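Local coordinates for protein kojibiose phosphorylase (Gut metagenome, PDB 6W0P) that is a carbohydrate-active enzyme of glycoside hydrolase family 65, pairing a beta-rich N-terminal domain with a largely helical central catalytic domain, at residues Y325-P330 and E366-L371. Residues are numbered along the deposited sequence; the frame is centred on the assembly and turned at random.
Sequences YHGFDP and EAAKDL
Leu-371 lies across one face of the Tyr-325 ring in a CH-pi contact: its CD2 sits 3.8 Å from the ring centroid, only 11° off the normal. With CG anti to the carbonyl carbon (chi1 -79°), the leucine brings both CG and CD2 over the ring. At the ring's edge are the Ala-367 carbonyl oxygen, 3.3 Å from Tyr-325 CE2 and already accepting the helical bond from Leu-371 N, and Asp-370 CB. The phenol oxygen, beside the Asp-370 backbone, hydrogen-bonds the backbone oxygen of Asn-332.

The backbones also meet directly. Gly-327, with positive phi (85°), packs its main chain on the helix at Ala-367, their CA atoms 3.8 Å apart.

The polar contacts yield no hydrogen bond between the segments. Asp-370 sets its carboxylate perpendicular to the Tyr-325 ring and beside Pro-330, whose CB is 3.5 Å from Asp-370 OD1; Asp-370 OD2 and Gly-327 O, 3.1 Å apart, are both acceptors.

The loop leaving helix 308-324 is thus laid against helix 365-376 within the helical catalytic domain. Tyr-360 of helix 351-361 touches Tyr-325, Ala-367 and Leu-371, while Glu-38 bonds the loop backbone at His-326 and Phe-328.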
loop_
_atom_site.group_PDB
_atom_site.type_symbol
_atom_site.label_atom_id
_atom_site.label_comp_id
_atom_site.label_asym_id
_atom_site.label_seq_id
_atom_site.Cartn_x
_atom_site.Cartn_y
_atom_site.Cartn_z
ATOM N N TYR A 325 28.154 -13.418 14.079
ATOM C CA TYR A 325 28.688 -12.259 14.846
ATOM C C TYR A 325 29.709 -12.704 15.896
ATOM O O TYR A 325 29.439 -13.654 16.632
ATOM C CB TYR A 325 27.542 -11.545 15.559
ATOM C CG TYR A 325 27.713 -10.054 15.658
ATOM C CD1 TYR A 325 27.529 -9.263 14.550
ATOM C CD2 TYR A 325 28.077 -9.436 16.840
ATOM C CE1 TYR A 325 27.704 -7.897 14.605
ATOM C CE2 TYR A 325 28.259 -8.058 16.914
ATOM C CZ TYR A 325 28.057 -7.279 15.790
ATOM O OH TYR A 325 28.176 -5.914 15.830
ATOM N N HIS A 326 30.846 -12.023 16.000
ATOM C CA HIS A 326 31.799 -12.299 17.111
ATOM C C HIS A 326 32.469 -11.014 17.611
ATOM O O HIS A 326 33.468 -11.138 18.318
ATOM C CB HIS A 326 32.803 -13.380 16.693
ATOM C CG HIS A 326 33.760 -12.959 15.620
ATOM N ND1 HIS A 326 33.452 -13.036 14.284
ATOM C CD2 HIS A 326 35.026 -12.481 15.690
ATOM C CE1 HIS A 326 34.488 -12.611 13.575
ATOM N NE2 HIS A 326 35.470 -12.264 14.409
ATOM N N GLY A 327 31.933 -9.833 17.285
ATOM C CA GLY A 327 32.477 -8.553 17.757
ATOM C C GLY A 327 33.609 -8.071 16.872
ATOM O O GLY A 327 34.497 -7.357 17.375
ATOM N N PHE A 328 33.607 -8.427 15.590
ATOM C CA PHE A 328 34.667 -7.985 14.653
ATOM C C PHE A 328 34.555 -6.478 14.400
ATOM O O PHE A 328 35.598 -5.849 14.204
ATOM C CB PHE A 328 34.595 -8.711 13.311
ATOM C CG PHE A 328 35.715 -8.325 12.380
ATOM C CD1 PHE A 328 37.002 -8.817 12.583
ATOM C CD2 PHE A 328 35.491 -7.462 11.316
ATOM C CE1 PHE A 328 38.045 -8.458 11.745
ATOM C CE2 PHE A 328 36.541 -7.088 10.486
ATOM C CZ PHE A 328 37.810 -7.591 10.697
ATOM N N ASP A 329 33.342 -5.923 14.382
ATOM C CA ASP A 329 33.108 -4.540 13.887
ATOM C C ASP A 329 31.873 -3.911 14.528
ATOM O O ASP A 329 30.761 -4.363 14.286
ATOM C CB ASP A 329 32.937 -4.540 12.371
ATOM C CG ASP A 329 32.935 -3.150 11.736
ATOM O OD1 ASP A 329 32.712 -2.151 12.460
ATOM O OD2 ASP A 329 33.160 -3.080 10.519
ATOM N N PRO A 330 32.025 -2.786 15.260
ATOM C CA PRO A 330 30.901 -2.100 15.896
ATOM C C PRO A 330 29.979 -1.348 14.924
ATOM O O PRO A 330 29.067 -0.673 15.411
ATOM C CB PRO A 330 31.572 -1.067 16.832
ATOM C CG PRO A 330 32.915 -0.780 16.172
ATOM C CD PRO A 330 33.302 -2.077 15.484
ATOM N N GLU A 366 32.001 -8.300 23.967
ATOM C CA GLU A 366 32.403 -7.420 22.842
ATOM C C GLU A 366 31.380 -7.585 21.703
ATOM O O GLU A 366 31.008 -6.583 21.076
ATOM C CB GLU A 366 33.844 -7.766 22.453
ATOM C CG GLU A 366 34.504 -6.770 21.508
ATOM C CD GLU A 366 34.651 -5.332 22.012
ATOM O OE1 GLU A 366 34.506 -5.081 23.247
ATOM O OE2 GLU A 366 34.922 -4.450 21.153
ATOM N N ALA A 367 30.904 -8.804 21.459
ATOM C CA ALA A 367 29.828 -9.054 20.482
ATOM C C ALA A 367 28.533 -8.379 20.958
ATOM O O ALA A 367 27.946 -7.627 20.154
ATOM C CB ALA A 367 29.662 -10.533 20.252
ATOM N N ALA A 368 28.114 -8.595 22.209
ATOM C CA ALA A 368 26.900 -7.961 22.787
ATOM C C ALA A 368 27.000 -6.435 22.647
ATOM O O ALA A 368 26.061 -5.813 22.147
ATOM C CB ALA A 368 26.717 -8.355 24.231
ATOM N N LYS A 369 28.110 -5.847 23.079
ATOM C CA LYS A 369 28.313 -4.371 23.038
ATOM C C LYS A 369 28.313 -3.877 21.580
ATOM O O LYS A 369 27.727 -2.816 21.327
ATOM C CB LYS A 369 29.598 -3.993 23.784
ATOM C CG LYS A 369 30.087 -2.564 23.583
ATOM C CD LYS A 369 30.766 -1.937 24.804
ATOM C CE LYS A 369 32.283 -1.910 24.728
ATOM N NZ LYS A 369 32.891 -1.659 26.064
ATOM N N ASP A 370 28.913 -4.630 20.649
ATOM C CA ASP A 370 29.024 -4.245 19.215
ATOM C C ASP A 370 27.640 -4.229 18.568
ATOM O O ASP A 370 27.371 -3.281 17.791
ATOM C CB ASP A 370 30.043 -5.101 18.465
ATOM C CG ASP A 370 31.466 -4.567 18.589
ATOM O OD1 ASP A 370 31.626 -3.554 19.276
ATOM O OD2 ASP A 370 32.410 -5.172 18.010
ATOM N N LEU A 371 26.779 -5.197 18.895
ATOM C CA LEU A 371 25.370 -5.199 18.427
ATOM C C LEU A 371 24.692 -3.873 18.797
ATOM O O LEU A 371 24.022 -3.307 17.915
ATOM C CB LEU A 371 24.617 -6.397 19.006
ATOM C CG LEU A 371 24.899 -7.702 18.288
ATOM C CD1 LEU A 371 24.215 -8.868 18.978
ATOM C CD2 LEU A 371 24.454 -7.616 16.844
#